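Local coordinates for protein alpha,alpha-trehalose-phosphate synthase (UDP-forming) (Burkholderia xenovorans, PDB 5HXA) that is a family 20 glycosyltransferase of the GT-B clan, built from two Rossmann-like domains, at residues 191-196 with 227-232; 232-237 with 450-455. All coordinates share one frame; numbering follows the deposited sequence. Where two conformers were deposited one is given.

Contact 1 (191-196 with 227-232) pairs two parallel strands in the ten-stranded mixed sheet of one half of the molecule. Contact 2 (232-237 with 450-455) sets the loop that leaves strand 225-231 against the late helix 449-461. The two follow one another along the chain and share Tyr232. Both are partly buried. Contact 1 is ruled by backbone hydrogen bonds, with apolar side chains on one face and Tyr232 on the other. Contact 2 has no strand pairing and rests on side chains of the helix meeting the loop: an indole against Ile234 and its backbone, and a hydroxyl pair. Gln194 OE1 and Ile234 N lie 3.1 Å apart, a probable hydrogen bond between the contacts.

Contact 1 of 2, residues 191-196 with 227-232; sequences IGFQTD and LKVGAY
Phe193 O receives the backbone N-H of Tyr232 in a short bond, N to O 2.7 Å. The CA of Ala231 also approaches this oxygen, in a CA-H...O contact. Three more backbone bonds run back from there. Phe193 N gives to Gly230 O at 2.9 Å. Gly230 N gives to Ile191 O, and Ile191 N to Lys228 O at 2.8 Å. The strands are parallel, with Ile191, Gly192 and Phe193 opposite Val229, Gly230 and Ala231. They are neighbours in the Rossmann-like sheet of a GT-B fold. Helix 196-208 packs on the face that carries Ile191, Phe193 and Val229. Val229 CG1 stands anti to the backbone N (chi1 -173°) and meets the edge of the Phe193 ring in its plane, 3.6 Å from CE2. Further back, Ile191 CD1 touches Leu227 CD1 at 3.5 Å as the two side chains cross. On the other face Tyr232 folds back beside Gly192 and Gly230. Its ring turns an edge to the strand, with CD1 3.5 Å from Gly192 CA. Its hydroxyl bonds to Asp459. Beyond the strands, the methyl carbon CB of Ala231 lies 3.5 Å from Thr195 C, just before the helix. Thr195 caps that helix and bonds Asp198 through its hydroxyl.

Contact 2 of 2, residues 232-237 with 450-455; sequences YPIGIY and SVWRDT
Ile234 and Trp452 make the main apolar contact. Ile234 lies over one face of the indole: its CA is 3.9 Å from the centroid of the five-membered ring and 22° off the normal, a CH-pi contact. CG1 of Ile234 lies over the same ring system, 4.0 Å from Trp452 CD2. Trp452 CG is anti to the backbone N (chi1 173°), which carries the indole out from the helix to the loop. CB of Tyr232 adds to this packing, 3.7 Å from Trp452 CD1. Phe161 and Trp136 also meet the indole, so the ring is held between the loop and the sheet strands. Among polar groups, Tyr232 O sits near the indole plane, 2.9 Å from Trp452 NE1. Tyr237 OH and Ser450 OG share a hydrogen bond of 2.7 Å, and either could be the donor. Ser450 OG approaches the Tyr237 ring at its edge, in plane. A second edge contact puts Thr455 OG1 in the plane of the Tyr232 ring, 3.7 Å from CD2. Tyr237 is the N-cap residue of helix 238-247. The arrangement fits the GT-B fold, in which a C-terminal helix typically crosses back to pack on the N-terminal Rossmann-like domain.

Contact 1 of 2, residues 191-196 with 227-232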
loop_
_atom_site.group_PDB
_atom_site.type_symbol
_atom_site.label_atom_id
_atom_site.label_comp_id
_atom_site.label_asym_id
_atom_site.label_seq_id
_atom_site.Cartn_x
_atom_site.Cartn_y
_atom_site.Cartn_z
ATOM N N ILE A 191 7.344 -1.887 -23.619
ATOM C CA ILE A 191 6.369 -1.807 -22.542
ATOM C C ILE A 191 6.113 -0.335 -22.255
ATOM O O ILE A 191 7.052 0.418 -21.974
ATOM C CB ILE A 191 6.838 -2.529 -21.270
ATOM C CG1 ILE A 191 7.017 -4.030 -21.521
ATOM C CG2 ILE A 191 5.817 -2.309 -20.151
ATOM C CD1 ILE A 191 7.509 -4.779 -20.275
ATOM N N GLY A 192 4.849 0.067 -22.314
ATOM C CA GLY A 192 4.440 1.428 -22.008
ATOM C C GLY A 192 3.598 1.472 -20.744
ATOM O O GLY A 192 2.778 0.579 -20.498
ATOM N N PHE A 193 3.814 2.514 -19.948
ATOM C CA PHE A 193 3.056 2.800 -18.739
ATOM C C PHE A 193 2.475 4.205 -18.845
ATOM O O PHE A 193 2.866 4.997 -19.705
ATOM C CB PHE A 193 3.938 2.704 -17.485
ATOM C CG PHE A 193 4.523 1.332 -17.240
ATOM C CD1 PHE A 193 3.761 0.336 -16.636
ATOM C CD2 PHE A 193 5.839 1.050 -17.579
ATOM C CE1 PHE A 193 4.302 -0.925 -16.388
ATOM C CE2 PHE A 193 6.390 -0.205 -17.328
ATOM C CZ PHE A 193 5.618 -1.195 -16.746
ATOM N N GLN A 194 1.548 4.527 -17.939
ATOM C CA GLN A 194 0.884 5.828 -18.006
ATOM C C GLN A 194 1.816 6.953 -17.572
ATOM O O GLN A 194 1.793 8.039 -18.164
ATOM C CB GLN A 194 -0.386 5.839 -17.138
ATOM C CG GLN A 194 -1.512 4.913 -17.598
ATOM C CD GLN A 194 -2.388 5.528 -18.683
ATOM O OE1 GLN A 194 -1.971 6.446 -19.387
ATOM N NE2 GLN A 194 -3.622 5.024 -18.813
ATOM N N THR A 195 2.637 6.728 -16.542
ATOM C CA THR A 195 3.432 7.805 -15.953
ATOM C C THR A 195 4.862 7.330 -15.711
ATOM O O THR A 195 5.153 6.133 -15.741
ATOM C CB THR A 195 2.856 8.299 -14.616
ATOM O OG1 THR A 195 3.025 7.282 -13.631
ATOM C CG2 THR A 195 1.371 8.642 -14.721
ATOM N N ASP A 196 5.761 8.290 -15.452
ATOM C CA ASP A 196 7.155 7.969 -15.139
ATOM C C ASP A 196 7.260 7.148 -13.860
ATOM O O ASP A 196 8.133 6.284 -13.736
ATOM C CB ASP A 196 7.985 9.251 -14.983
ATOM C CG ASP A 196 8.043 10.092 -16.248
ATOM O OD1 ASP A 196 8.081 9.527 -17.355
ATOM O OD2 ASP A 196 8.079 11.336 -16.122
ATOM N N LEU A 227 14.550 -4.799 -24.142
ATOM C CA LEU A 227 13.235 -4.232 -24.420
ATOM C C LEU A 227 13.288 -2.745 -24.106
ATOM O O LEU A 227 14.133 -2.287 -23.329
ATOM C CB LEU A 227 12.124 -4.909 -23.597
ATOM C CG LEU A 227 12.212 -4.870 -22.068
ATOM C CD1 LEU A 227 10.822 -4.923 -21.442
ATOM C CD2 LEU A 227 13.068 -6.020 -21.503
ATOM N N LYS A 228 12.373 -1.993 -24.716
ATOM C CA LYS A 228 12.219 -0.571 -24.422
ATOM C C LYS A 228 11.069 -0.394 -23.441
ATOM O O LYS A 228 10.000 -0.988 -23.620
ATOM C CB LYS A 228 11.960 0.245 -25.694
ATOM C CG LYS A 228 11.930 1.761 -25.438
ATOM C CD LYS A 228 11.944 2.540 -26.731
ATOM C CE LYS A 228 11.905 4.043 -26.485
ATOM N NZ LYS A 228 13.104 4.519 -25.757
ATOM N N VAL A 229 11.291 0.403 -22.400
ATOM C CA VAL A 229 10.284 0.645 -21.372
ATOM C C VAL A 229 10.085 2.151 -21.267
ATOM O O VAL A 229 11.054 2.894 -21.083
ATOM C CB VAL A 229 10.699 0.045 -20.010
ATOM C CG1 VAL A 229 9.565 0.155 -18.996
ATOM C CG2 VAL A 229 11.108 -1.429 -20.173
ATOM N N GLY A 230 8.835 2.610 -21.403
ATOM C CA GLY A 230 8.592 4.040 -21.400
ATOM C C GLY A 230 7.264 4.421 -20.777
ATOM O O GLY A 230 6.403 3.578 -20.516
ATOM N N ALA A 231 7.117 5.722 -20.532
ATOM C CA ALA A 231 5.848 6.318 -20.132
ATOM C C ALA A 231 5.197 6.955 -21.353
ATOM O O ALA A 231 5.825 7.762 -22.044
ATOM C CB ALA A 231 6.048 7.376 -19.040
ATOM N N TYR A 232 3.943 6.606 -21.614
ATOM C CA TYR A 232 3.182 7.209 -22.708
ATOM C C TYR A 232 1.814 7.573 -22.151
ATOM O O TYR A 232 0.861 6.793 -22.267
ATOM C CB TYR A 232 3.042 6.265 -23.903
ATOM C CG TYR A 232 4.309 5.574 -24.373
ATOM C CD1 TYR A 232 4.839 4.489 -23.677
ATOM C CD2 TYR A 232 4.948 5.973 -25.550
ATOM C CE1 TYR A 232 5.995 3.840 -24.118
ATOM C CE2 TYR A 232 6.093 5.320 -26.009
ATOM C CZ TYR A 232 6.609 4.251 -25.288
ATOM O OH TYR A 232 7.741 3.603 -25.744
#

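Contact 2 of 2, residues 232-237 with 450-455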
loop_
_atom_site.group_PDB
_atom_site.type_symbol
_atom_site.label_atom_id
_atom_site.label_comp_id
_atom_site.label_asym_id
_atom_site.label_seq_id
_atom_site.Cartn_x
_atom_site.Cartn_y
_atom_site.Cartn_z
ATOM N N TYR A 232 3.943 6.606 -21.614
ATOM C CA TYR A 232 3.182 7.209 -22.708
ATOM C C TYR A 232 1.814 7.573 -22.151
ATOM O O TYR A 232 0.861 6.793 -22.267
ATOM C CB TYR A 232 3.042 6.265 -23.903
ATOM C CG TYR A 232 4.309 5.574 -24.373
ATOM C CD1 TYR A 232 4.839 4.489 -23.677
ATOM C CD2 TYR A 232 4.948 5.973 -25.550
ATOM C CE1 TYR A 232 5.995 3.840 -24.118
ATOM C CE2 TYR A 232 6.093 5.320 -26.009
ATOM C CZ TYR A 232 6.609 4.251 -25.288
ATOM O OH TYR A 232 7.741 3.603 -25.744
ATOM N N PRO A 233 1.677 8.748 -21.537
ATOM C CA PRO A 233 0.400 9.090 -20.888
ATOM C C PRO A 233 -0.699 9.253 -21.926
ATOM O O PRO A 233 -0.543 9.980 -22.910
ATOM C CB PRO A 233 0.705 10.407 -20.156
ATOM C CG PRO A 233 1.870 10.996 -20.894
ATOM C CD PRO A 233 2.684 9.816 -21.391
ATOM N N ILE A 234 -1.819 8.561 -21.706
ATOM C CA ILE A 234 -2.888 8.581 -22.695
ATOM C C ILE A 234 -3.571 9.944 -22.676
ATOM O O ILE A 234 -3.782 10.550 -21.614
ATOM C CB ILE A 234 -3.876 7.420 -22.458
ATOM C CG1 ILE A 234 -4.829 7.273 -23.648
ATOM C CG2 ILE A 234 -4.693 7.617 -21.194
ATOM C CD1 ILE A 234 -5.672 6.000 -23.593
ATOM N N GLY A 235 -3.875 10.462 -23.865
ATOM C CA GLY A 235 -4.483 11.761 -24.007
ATOM C C GLY A 235 -5.911 11.686 -24.515
ATOM O O GLY A 235 -6.539 10.625 -24.557
ATOM N N ILE A 236 -6.427 12.853 -24.893
ATOM C CA ILE A 236 -7.754 13.000 -25.471
ATOM C C ILE A 236 -7.620 13.821 -26.748
ATOM O O ILE A 236 -6.523 14.205 -27.139
ATOM C CB ILE A 236 -8.746 13.674 -24.499
ATOM C CG1 ILE A 236 -8.299 15.103 -24.182
ATOM C CG2 ILE A 236 -8.893 12.854 -23.218
ATOM C CD1 ILE A 236 -9.366 15.925 -23.460
ATOM N N TYR A 237 -8.757 14.088 -27.396
ATOM C CA TYR A 237 -8.847 15.077 -28.465
ATOM C C TYR A 237 -9.582 16.286 -27.905
ATOM O O TYR A 237 -10.816 16.363 -27.995
ATOM C CB TYR A 237 -9.572 14.513 -29.689
ATOM C CG TYR A 237 -8.786 13.433 -30.410
ATOM C CD1 TYR A 237 -7.565 13.721 -31.007
ATOM C CD2 TYR A 237 -9.265 12.128 -30.491
ATOM C CE1 TYR A 237 -6.837 12.739 -31.673
ATOM C CE2 TYR A 237 -8.544 11.136 -31.158
ATOM C CZ TYR A 237 -7.331 11.450 -31.742
ATOM O OH TYR A 237 -6.612 10.478 -32.399
ATOM N N SER A 450 -3.610 11.276 -30.544
ATOM C CA SER A 450 -2.837 10.835 -31.706
ATOM C C SER A 450 -1.353 10.759 -31.382
ATOM O O SER A 450 -0.659 9.843 -31.840
ATOM C CB SER A 450 -3.057 11.766 -32.900
ATOM O OG SER A 450 -4.341 11.565 -33.454
ATOM N N VAL A 451 -0.847 11.721 -30.602
ATOM C CA VAL A 451 0.558 11.697 -30.202
ATOM C C VAL A 451 0.849 10.447 -29.386
ATOM O O VAL A 451 1.856 9.765 -29.601
ATOM C CB VAL A 451 0.925 12.981 -29.431
ATOM C CG1 VAL A 451 2.333 12.869 -28.834
ATOM C CG2 VAL A 451 0.837 14.189 -30.347
ATOM N N TRP A 452 -0.043 10.113 -28.455
ATOM C CA TRP A 452 0.101 8.893 -27.668
ATOM C C TRP A 452 0.247 7.669 -28.564
ATOM O O TRP A 452 1.197 6.887 -28.432
ATOM C CB TRP A 452 -1.111 8.743 -26.750
ATOM C CG TRP A 452 -1.174 7.441 -26.010
ATOM C CD1 TRP A 452 -0.472 7.107 -24.894
ATOM C CD2 TRP A 452 -1.996 6.305 -26.325
ATOM N NE1 TRP A 452 -0.798 5.836 -24.491
ATOM C CE2 TRP A 452 -1.731 5.318 -25.350
ATOM C CE3 TRP A 452 -2.924 6.025 -27.333
ATOM C CZ2 TRP A 452 -2.363 4.070 -25.353
ATOM C CZ3 TRP A 452 -3.564 4.788 -27.330
ATOM C CH2 TRP A 452 -3.275 3.825 -26.343
ATOM N N ARG A 453 -0.699 7.498 -29.483
ATOM C CA ARG A 453 -0.682 6.339 -30.367
ATOM C C ARG A 453 0.535 6.355 -31.286
ATOM O O ARG A 453 1.191 5.322 -31.479
ATOM C CB ARG A 453 -1.978 6.300 -31.181
ATOM C CG ARG A 453 -1.954 5.359 -32.358
ATOM C CD ARG A 453 -2.134 6.129 -33.652
ATOM N NE ARG A 453 -3.440 6.771 -33.725
ATOM C CZ ARG A 453 -3.715 7.831 -34.482
ATOM N NH1 ARG A 453 -2.769 8.393 -35.226
ATOM N NH2 ARG A 453 -4.937 8.340 -34.478
ATOM N N ASP A 454 0.861 7.515 -31.860
ATOM C CA ASP A 454 1.961 7.554 -32.819
ATOM C C ASP A 454 3.310 7.375 -32.136
ATOM O O ASP A 454 4.224 6.776 -32.716
ATOM C CB ASP A 454 1.940 8.854 -33.612
ATOM C CG ASP A 454 0.752 8.941 -34.559
ATOM O OD1 ASP A 454 0.129 7.895 -34.842
ATOM O OD2 ASP A 454 0.455 10.059 -35.018
ATOM N N THR A 455 3.470 7.905 -30.918
ATOM C CA THR A 455 4.751 7.745 -30.241
ATOM C C THR A 455 4.962 6.297 -29.833
ATOM O O THR A 455 6.067 5.761 -29.976
ATOM C CB THR A 455 4.859 8.661 -29.015
ATOM O OG1 THR A 455 3.784 8.379 -28.120
ATOM C CG2 THR A 455 4.808 10.129 -29.427
#